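Local atomic coordinates of translation initiation inhibitor (Streptococcus pyogenes, PDB entry 2EWC), a protein that is of unknown function but belongs to the widespread YjgF family, whose members include proteins proposed to inhibit translation initiation. Residues D8-E11 with D12-H15; F46-M49 with E50-A54. All coordinates share one frame; numbering follows the deposited sequence.

Interaction 1 (D8-E11 with D12-H15); sequences DVNE and DRGH
Asn10 and Arg13 set their side chains next to each other, pointing the same way, while His15 meets Asn10 at a slant. The turn between two antiparallel strands is thereby lined by an amide, the root of an arginine chain and an imidazole. The amide plane stands 70° from the His15 ring, whose NE2 comes within 3.3 Å of Asn10 CB. On the same side of the amide, Arg13 CG lies 3.3 Å from Asn10 ND2, whereas the guanidinium leads away from the turn to a salt bridge with Glu80 of the second subunit.

With CG opposite the backbone N (chi1 -172°), the amide of Asn10 is directed toward the turn, and OD1 reaches forward to the backbone N-H groups of Asp12 and Arg13. There it accepts a bond from Arg13 N (3.2 Å), the donor standing above the carbonyl plane and not on a lone pair, and a weak one from Asp12 N. A water hydrogen-bonded to both Asn10 OD1 and Asp12 OD1 ties the two side chains together.

The backbone here forms a G1 beta bulge. Asn10 N gives a straight bond to His15 O (2.9 Å), and Asn10 O takes two weak ones, from Gly14 N and His15 N. Gly14 has the positive phi (73°) of the first bulge position. At the NE2 edge of the imidazole, in the ring plane, a second water links NE2 with Asp8 O.

The hairpin joins strand 5-10, outermost of the sheet within this chain, to strand 15-21. Strand 24-30 follows on, its Tyr29 meeting the His15 ring, and the second subunit packs against the turn, where Arg94 of that subunit hydrogen-bonds to the carbonyl oxygens of Arg13 and Gly14.

Interaction 2 (F46-M49 with E50-A54); sequences FDEM and ERRLA
Glu48 and Arg51, one helical turn apart, join their charged ends in a salt bridge, and Arg52 brings a second positive group to the same carboxylate. Followed outward, the Glu48 chain starts with CB directed away from the following turn, and the chain, bent at chi2 (-143°), carries the carboxylate back toward it. CD then sits in the plane of the Arg51 guanidinium, at its edge. Beyond it the two oxygens part company. OE2 accepts a hydrogen bond from Arg51 NH2 (3.0 Å), met on its anti side and close to the guanidinium plane, so this is a directed bond as well as a charge pair.

The same OE2 lies over one face of the Arg52 guanidinium, 3.7 Å from NH2. No N-H points at it, which leaves a long, purely electrostatic link. OE1 takes a hydrogen bond from the backbone of Val31, and a water held by Arg52 NH2 reaches it weakly. One acid thus serves two arginines in different ways, an arrangement that would tend to favour its ionised form. Both arginines have their strongest polar partner in Asp8.

A second charged cluster lies round the helix. Asp47 OD1 and Glu50 OE1 come within 4.1 Å of each other, like charges reconciled by Arg86, which bridges to both. Regular i to i+4 backbone bonds, such as Arg52 N to Glu48 O (2.8 Å), run through both segments. On the buried side the character changes: selenomethionine Met49 runs alongside Leu53, with Met49 CG 4.0 Å from Leu53 CD1.

Within helix 38-54 this apolar side rests on the sheet: Met49 packs on Cys30 of strand 24-30 and Met66 of strand 63-70, Leu53 on Val63, and Phe46 packs on Ile83 of helix 76-87.

How the interactions relate
The two interactions contrast a turn at the rim of the fold with a helix against its middle. Interaction 1 lies about 16 Å from the chain centre, is built of backbone bonds, an amide and waters, and is gripped by a second subunit; interaction 2 lies about 7 Å from it, touches no other chain, and divides between apolar packing and charge clusters. Their elements differ, hairpin and helix, yet one carboxylate couples them: Asp8 OD2 lies 2.8 Å from Arg51 NH2 and equally near Arg52 NE. The first strand is thus salt-bridged to helix 38-54 through Arg51 and Arg52, and strand 24-30 touches side chains of both interactions.

Interaction 1 (D8-E11 with D12-H15)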
loop_
_atom_site.group_PDB
_atom_site.type_symbol
_atom_site.label_atom_id
_atom_site.label_comp_id
_atom_site.label_asym_id
_atom_site.label_seq_id
_atom_site.Cartn_x
_atom_site.Cartn_y
_atom_site.Cartn_z
ATOM N N ASP B 8 4.223 -50.263 16.184
ATOM C CA ASP B 8 3.517 -49.708 17.340
ATOM C C ASP B 8 1.992 -49.624 17.100
ATOM O O ASP B 8 1.361 -48.577 17.319
ATOM C CB ASP B 8 4.084 -48.310 17.647
ATOM C CG ASP B 8 3.682 -47.802 19.017
ATOM O OD1 ASP B 8 3.446 -48.657 19.909
ATOM O OD2 ASP B 8 3.606 -46.554 19.195
ATOM N N VAL B 9 1.414 -50.723 16.623
ATOM C CA VAL B 9 -0.002 -50.798 16.292
ATOM C C VAL B 9 -0.851 -50.842 17.554
ATOM O O VAL B 9 -0.551 -51.581 18.487
ATOM C CB VAL B 9 -0.292 -52.021 15.421
ATOM C CG1 VAL B 9 -1.778 -52.229 15.247
ATOM C CG2 VAL B 9 0.367 -51.853 14.067
ATOM N N ASN B 10 -1.902 -50.025 17.584
ATOM C CA ASN B 10 -2.841 -50.016 18.700
ATOM C C ASN B 10 -4.160 -50.642 18.266
ATOM O O ASN B 10 -4.956 -50.017 17.582
ATOM C CB ASN B 10 -3.021 -48.585 19.251
ATOM C CG ASN B 10 -3.850 -48.543 20.539
ATOM O OD1 ASN B 10 -4.763 -49.329 20.721
ATOM N ND2 ASN B 10 -3.547 -47.591 21.417
ATOM N N GLU B 11 -4.369 -51.889 18.679
ATOM C CA GLU B 11 -5.526 -52.691 18.268
ATOM C C GLU B 11 -6.877 -52.133 18.729
ATOM O O GLU B 11 -7.856 -52.220 18.004
ATOM C CB GLU B 11 -5.370 -54.162 18.730
ATOM C CG GLU B 11 -4.133 -54.914 18.155
ATOM C CD GLU B 11 -4.166 -55.098 16.628
ATOM O OE1 GLU B 11 -5.208 -54.771 16.005
ATOM O OE2 GLU B 11 -3.149 -55.567 16.048
ATOM N N ASP B 12 -6.923 -51.581 19.938
ATOM C CA ASP B 12 -8.161 -51.017 20.505
ATOM C C ASP B 12 -8.616 -49.727 19.841
ATOM O O ASP B 12 -9.820 -49.496 19.687
ATOM C CB ASP B 12 -7.998 -50.738 22.006
ATOM C CG ASP B 12 -7.299 -51.865 22.739
ATOM O OD1 ASP B 12 -6.515 -51.551 23.661
ATOM O OD2 ASP B 12 -7.516 -53.057 22.392
ATOM N N ARG B 13 -7.667 -48.867 19.480
ATOM C CA ARG B 13 -8.023 -47.578 18.881
ATOM C C ARG B 13 -8.136 -47.675 17.350
ATOM O O ARG B 13 -8.782 -46.841 16.717
ATOM C CB ARG B 13 -7.031 -46.473 19.279
ATOM C CG ARG B 13 -6.569 -46.429 20.763
ATOM C CD ARG B 13 -7.695 -46.492 21.818
ATOM N NE ARG B 13 -8.797 -45.572 21.542
ATOM C CZ ARG B 13 -8.681 -44.245 21.505
ATOM N NH1 ARG B 13 -7.497 -43.663 21.711
ATOM N NH2 ARG B 13 -9.750 -43.488 21.242
ATOM N N GLY B 14 -7.541 -48.707 16.759
ATOM C CA GLY B 14 -7.550 -48.846 15.300
ATOM C C GLY B 14 -6.627 -47.843 14.621
ATOM O O GLY B 14 -7.024 -47.189 13.662
ATOM N N HIS B 15 -5.401 -47.710 15.126
ATOM C CA HIS B 15 -4.391 -46.859 14.490
ATOM C C HIS B 15 -3.001 -47.489 14.559
ATOM O O HIS B 15 -2.753 -48.384 15.375
ATOM C CB HIS B 15 -4.401 -45.431 15.068
ATOM C CG HIS B 15 -3.948 -45.320 16.500
ATOM N ND1 HIS B 15 -4.674 -44.638 17.460
ATOM C CD2 HIS B 15 -2.821 -45.750 17.121
ATOM C CE1 HIS B 15 -4.018 -44.671 18.611
ATOM N NE2 HIS B 15 -2.895 -45.345 18.434
HETATM O O HOH W 1 -0.029 -46.610 19.417
HETATM O O HOH W 2 -4.272 -50.452 23.313
#

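Interaction 2 (F46-M49 with E50-A54)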
loop_
_atom_site.group_PDB
_atom_site.type_symbol
_atom_site.label_atom_id
_atom_site.label_comp_id
_atom_site.label_asym_id
_atom_site.label_seq_id
_atom_site.Cartn_x
_atom_site.Cartn_y
_atom_site.Cartn_z
ATOM N N PHE B 46 6.761 -35.202 22.646
ATOM C CA PHE B 46 7.992 -35.340 21.881
ATOM C C PHE B 46 8.790 -36.591 22.298
ATOM O O PHE B 46 9.521 -37.154 21.473
ATOM C CB PHE B 46 8.877 -34.096 22.007
ATOM C CG PHE B 46 8.370 -32.882 21.247
ATOM C CD1 PHE B 46 7.718 -33.010 20.031
ATOM C CD2 PHE B 46 8.622 -31.600 21.730
ATOM C CE1 PHE B 46 7.282 -31.880 19.322
ATOM C CE2 PHE B 46 8.191 -30.466 21.021
ATOM C CZ PHE B 46 7.521 -30.614 19.821
ATOM N N ASP B 47 8.667 -37.000 23.569
ATOM C CA ASP B 47 9.243 -38.274 24.033
ATOM C C ASP B 47 8.597 -39.454 23.289
ATOM O O ASP B 47 9.317 -40.390 22.898
ATOM C CB ASP B 47 9.044 -38.489 25.533
ATOM C CG ASP B 47 9.884 -37.550 26.416
ATOM O OD1 ASP B 47 10.866 -36.922 25.938
ATOM O OD2 ASP B 47 9.562 -37.473 27.637
ATOM N N GLU B 48 7.267 -39.438 23.109
ATOM C CA GLU B 48 6.603 -40.485 22.315
ATOM C C GLU B 48 7.079 -40.461 20.861
ATOM O O GLU B 48 7.360 -41.525 20.286
ATOM C CB GLU B 48 5.069 -40.413 22.352
ATOM C CG GLU B 48 4.361 -41.569 23.132
ATOM C CD GLU B 48 3.016 -42.054 22.492
ATOM O OE1 GLU B 48 2.113 -41.227 22.107
ATOM O OE2 GLU B 48 2.845 -43.294 22.412
HETATM N N MSE B 49 7.174 -39.256 20.282
HETATM C CA MSE B 49 7.648 -39.081 18.911
HETATM C C MSE B 49 9.044 -39.716 18.745
HETATM O O MSE B 49 9.268 -40.476 17.795
HETATM C CB MSE B 49 7.648 -37.602 18.500
HETATM C CG MSE B 49 8.102 -37.340 17.070
HETATM SE SE MSE B 49 7.937 -35.624 16.463
HETATM C CE MSE B 49 8.895 -34.722 17.644
ATOM N N GLU B 50 9.958 -39.414 19.679
ATOM C CA GLU B 50 11.292 -40.010 19.689
ATOM C C GLU B 50 11.252 -41.530 19.868
ATOM O O GLU B 50 12.030 -42.251 19.223
ATOM C CB GLU B 50 12.174 -39.398 20.789
ATOM C CG GLU B 50 12.570 -37.958 20.522
ATOM C CD GLU B 50 13.611 -37.434 21.490
ATOM O OE1 GLU B 50 13.402 -37.533 22.731
ATOM O OE2 GLU B 50 14.653 -36.921 21.000
ATOM N N ARG B 51 10.392 -42.000 20.775
ATOM C CA ARG B 51 10.229 -43.431 21.019
ATOM C C ARG B 51 9.839 -44.119 19.730
ATOM O O ARG B 51 10.413 -45.133 19.376
ATOM C CB ARG B 51 9.152 -43.720 22.077
ATOM C CG ARG B 51 8.982 -45.228 22.360
ATOM C CD ARG B 51 7.873 -45.567 23.364
ATOM N NE ARG B 51 6.556 -45.250 22.831
ATOM C CZ ARG B 51 5.838 -46.021 22.015
ATOM N NH1 ARG B 51 6.284 -47.208 21.620
ATOM N NH2 ARG B 51 4.647 -45.586 21.585
ATOM N N ARG B 52 8.850 -43.571 19.032
ATOM C CA ARG B 52 8.359 -44.223 17.826
ATOM C C ARG B 52 9.407 -44.187 16.720
ATOM O O ARG B 52 9.627 -45.184 16.059
ATOM C CB ARG B 52 7.032 -43.622 17.379
ATOM C CG ARG B 52 5.827 -44.215 18.113
ATOM C CD ARG B 52 4.639 -43.258 18.020
ATOM N NE ARG B 52 3.408 -43.835 18.561
ATOM C CZ ARG B 52 2.256 -43.170 18.688
ATOM N NH1 ARG B 52 2.164 -41.886 18.335
ATOM N NH2 ARG B 52 1.184 -43.799 19.180
ATOM N N LEU B 53 10.061 -43.047 16.558
ATOM C CA LEU B 53 11.122 -42.892 15.590
ATOM C C LEU B 53 12.295 -43.858 15.841
ATOM O O LEU B 53 12.923 -44.340 14.884
ATOM C CB LEU B 53 11.604 -41.431 15.556
ATOM C CG LEU B 53 10.655 -40.404 14.934
ATOM C CD1 LEU B 53 11.177 -38.991 15.168
ATOM C CD2 LEU B 53 10.487 -40.678 13.443
ATOM N N ALA B 54 12.587 -44.126 17.114
ATOM C CA ALA B 54 13.635 -45.069 17.470
ATOM C C ALA B 54 13.341 -46.516 17.015
ATOM O O ALA B 54 14.259 -47.309 16.843
ATOM C CB ALA B 54 13.936 -45.020 18.987
HETATM O O HOH W 3 -0.890 -41.894 20.486
#